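Local coordinates for protein peptidase M28 (Shewanella amazonensis SB2B, PDB 3IIB) that probably acts as a zinc-dependent metallopeptidase of family M28, with likely carboxypeptidase and dipeptidase activity, at residues I239-G244 / T294-L299. Sequence-based numbering, arbitrary orientation.
Sequences IAEVKG and TIRVVL
E241 OE2 accepts from both NE and NH2 of R296, a side-on salt bridge in which two nitrogens share one oxygen. R296 NE lies 2.8 Å from E241 OE2, on its anti side. NH2 meets it on the syn side. Both nitrogens approach from the same face of the carboxylate, about 30° or more out of its plane. Y64 OH also bonds to OE2, and R62 NH1 forms a salt bridge with E241 OE1. A water oxygen lies 2.9 Å from E241 OE1, to which it donates, and accepts from R296 NH2. The aliphatic part of R296 runs straight until a bend at chi3 (-69°) brings NE to the glutamate. R296 CG packs on I239 CG2 at 3.6 Å. R296 NH1 forms a salt bridge with E320 and bonds to Y313 OH. Replacing R296 with a leucine would probably leave the buried carboxylate of E241 short of two donors and E320 without its salt-bridge mate.

The backbones pair as antiparallel strands. A240 with V297 and V242 with I295 are hydrogen-bonded pairs; I239 with V298 and E241 with R296 are non-hydrogen-bonded pairs. The shortest backbone bond runs from V297 N to A240 O, 2.7 Å. Past the last pair, the main bond of T294 OG1 is to A248 O; G244 N adds a weak one to T294 OG1, 3.3 Å.

I239, E241, R296 and V298 share one face of the sheet. The V298 side chain is about 9 Å from that of the zinc ligand H257. A240, V242, I295 and V297 share the other face, where helix 267-285 packs against I295 and V297. Within the mixed sheet of this M28 alpha/beta zinc-exopeptidase domain, strand 220-242 also pairs with strand 62-84, and strand 293-300 also pairs, in parallel, with strand 247-257.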
loop_
_atom_site.group_PDB
_atom_site.type_symbol
_atom_site.label_atom_id
_atom_site.label_comp_id
_atom_site.label_asym_id
_atom_site.label_seq_id
_atom_site.Cartn_x
_atom_site.Cartn_y
_atom_site.Cartn_z
ATOM N N ILE A 239 -20.526 -22.393 15.376
ATOM C CA ILE A 239 -21.793 -21.856 15.834
ATOM C C ILE A 239 -21.751 -21.663 17.350
ATOM O O ILE A 239 -21.252 -22.542 18.110
ATOM C CB ILE A 239 -22.947 -22.757 15.419
ATOM C CG1 ILE A 239 -23.051 -22.818 13.863
ATOM C CG2 ILE A 239 -24.270 -22.266 16.099
ATOM C CD1 ILE A 239 -23.985 -23.900 13.317
ATOM N N ALA A 240 -22.278 -20.525 17.775
ATOM C CA ALA A 240 -22.544 -20.278 19.207
ATOM C C ALA A 240 -23.926 -19.750 19.409
ATOM O O ALA A 240 -24.505 -19.050 18.546
ATOM C CB ALA A 240 -21.558 -19.289 19.788
ATOM N N GLU A 241 -24.470 -20.049 20.585
ATOM C CA GLU A 241 -25.815 -19.627 20.911
ATOM C C GLU A 241 -25.911 -18.979 22.279
ATOM O O GLU A 241 -25.245 -19.377 23.231
ATOM C CB GLU A 241 -26.793 -20.827 20.825
ATOM C CG GLU A 241 -26.957 -21.380 19.429
ATOM C CD GLU A 241 -27.776 -22.646 19.321
ATOM O OE1 GLU A 241 -28.311 -23.137 20.346
ATOM O OE2 GLU A 241 -27.907 -23.134 18.180
ATOM N N VAL A 242 -26.714 -17.914 22.308
ATOM C CA VAL A 242 -27.305 -17.366 23.504
ATOM C C VAL A 242 -28.682 -18.009 23.652
ATOM O O VAL A 242 -29.564 -17.815 22.833
ATOM C CB VAL A 242 -27.464 -15.838 23.404
ATOM C CG1 VAL A 242 -28.129 -15.293 24.697
ATOM C CG2 VAL A 242 -26.095 -15.151 23.135
ATOM N N LYS A 243 -28.880 -18.793 24.700
ATOM C CA LYS A 243 -30.086 -19.566 24.861
ATOM C C LYS A 243 -31.308 -18.639 25.025
ATOM O O LYS A 243 -31.239 -17.639 25.743
ATOM C CB LYS A 243 -29.943 -20.508 26.087
ATOM C CG LYS A 243 -31.101 -21.438 26.302
ATOM C CD LYS A 243 -30.798 -22.630 27.241
ATOM C CE LYS A 243 -30.701 -22.246 28.683
ATOM N NZ LYS A 243 -30.674 -23.497 29.537
ATOM N N GLY A 244 -32.393 -18.981 24.339
ATOM C CA GLY A 244 -33.639 -18.259 24.436
ATOM C C GLY A 244 -34.414 -18.668 25.653
ATOM O O GLY A 244 -33.926 -19.397 26.487
ATOM N N THR A 294 -33.816 -17.762 20.711
ATOM C CA THR A 294 -32.403 -18.105 20.704
ATOM C C THR A 294 -31.663 -17.193 19.727
ATOM O O THR A 294 -32.177 -16.916 18.649
ATOM C CB THR A 294 -32.230 -19.566 20.338
ATOM O OG1 THR A 294 -32.848 -20.354 21.369
ATOM C CG2 THR A 294 -30.737 -19.909 20.153
ATOM N N ILE A 295 -30.509 -16.670 20.131
ATOM C CA ILE A 295 -29.642 -15.925 19.214
ATOM C C ILE A 295 -28.495 -16.819 18.815
ATOM O O ILE A 295 -27.739 -17.293 19.660
ATOM C CB ILE A 295 -29.132 -14.630 19.843
ATOM C CG1 ILE A 295 -30.330 -13.698 20.101
ATOM C CG2 ILE A 295 -28.049 -13.939 18.976
ATOM C CD1 ILE A 295 -30.051 -12.543 21.146
ATOM N N ARG A 296 -28.352 -17.029 17.519
ATOM C CA ARG A 296 -27.346 -17.938 17.006
ATOM C C ARG A 296 -26.304 -17.147 16.194
ATOM O O ARG A 296 -26.646 -16.491 15.190
ATOM C CB ARG A 296 -28.011 -19.029 16.152
ATOM C CG ARG A 296 -26.989 -20.029 15.586
ATOM C CD ARG A 296 -27.624 -21.132 14.775
ATOM N NE ARG A 296 -28.399 -22.024 15.637
ATOM C CZ ARG A 296 -29.319 -22.890 15.210
ATOM N NH1 ARG A 296 -29.631 -22.992 13.905
ATOM N NH2 ARG A 296 -29.933 -23.662 16.086
ATOM N N VAL A 297 -25.040 -17.197 16.654
ATOM C CA VAL A 297 -23.913 -16.641 15.928
ATOM C C VAL A 297 -23.416 -17.727 14.995
ATOM O O VAL A 297 -23.110 -18.821 15.440
ATOM C CB VAL A 297 -22.778 -16.176 16.863
ATOM C CG1 VAL A 297 -21.513 -15.781 16.070
ATOM C CG2 VAL A 297 -23.234 -14.971 17.714
ATOM N N VAL A 298 -23.367 -17.446 13.694
ATOM C CA VAL A 298 -22.826 -18.421 12.757
ATOM C C VAL A 298 -21.618 -17.811 12.077
ATOM O O VAL A 298 -21.728 -16.741 11.449
ATOM C CB VAL A 298 -23.852 -18.900 11.683
ATOM C CG1 VAL A 298 -23.221 -19.949 10.805
ATOM C CG2 VAL A 298 -25.095 -19.388 12.354
ATOM N N LEU A 299 -20.476 -18.491 12.207
ATOM C CA LEU A 299 -19.252 -18.063 11.589
ATOM C C LEU A 299 -19.001 -19.019 10.439
ATOM O O LEU A 299 -18.603 -20.166 10.644
ATOM C CB LEU A 299 -18.094 -18.027 12.592
ATOM C CG LEU A 299 -18.315 -17.257 13.880
ATOM C CD1 LEU A 299 -17.056 -17.266 14.783
ATOM C CD2 LEU A 299 -18.683 -15.816 13.513
HETATM O O HOH W 1 -30.755 -23.954 19.121
#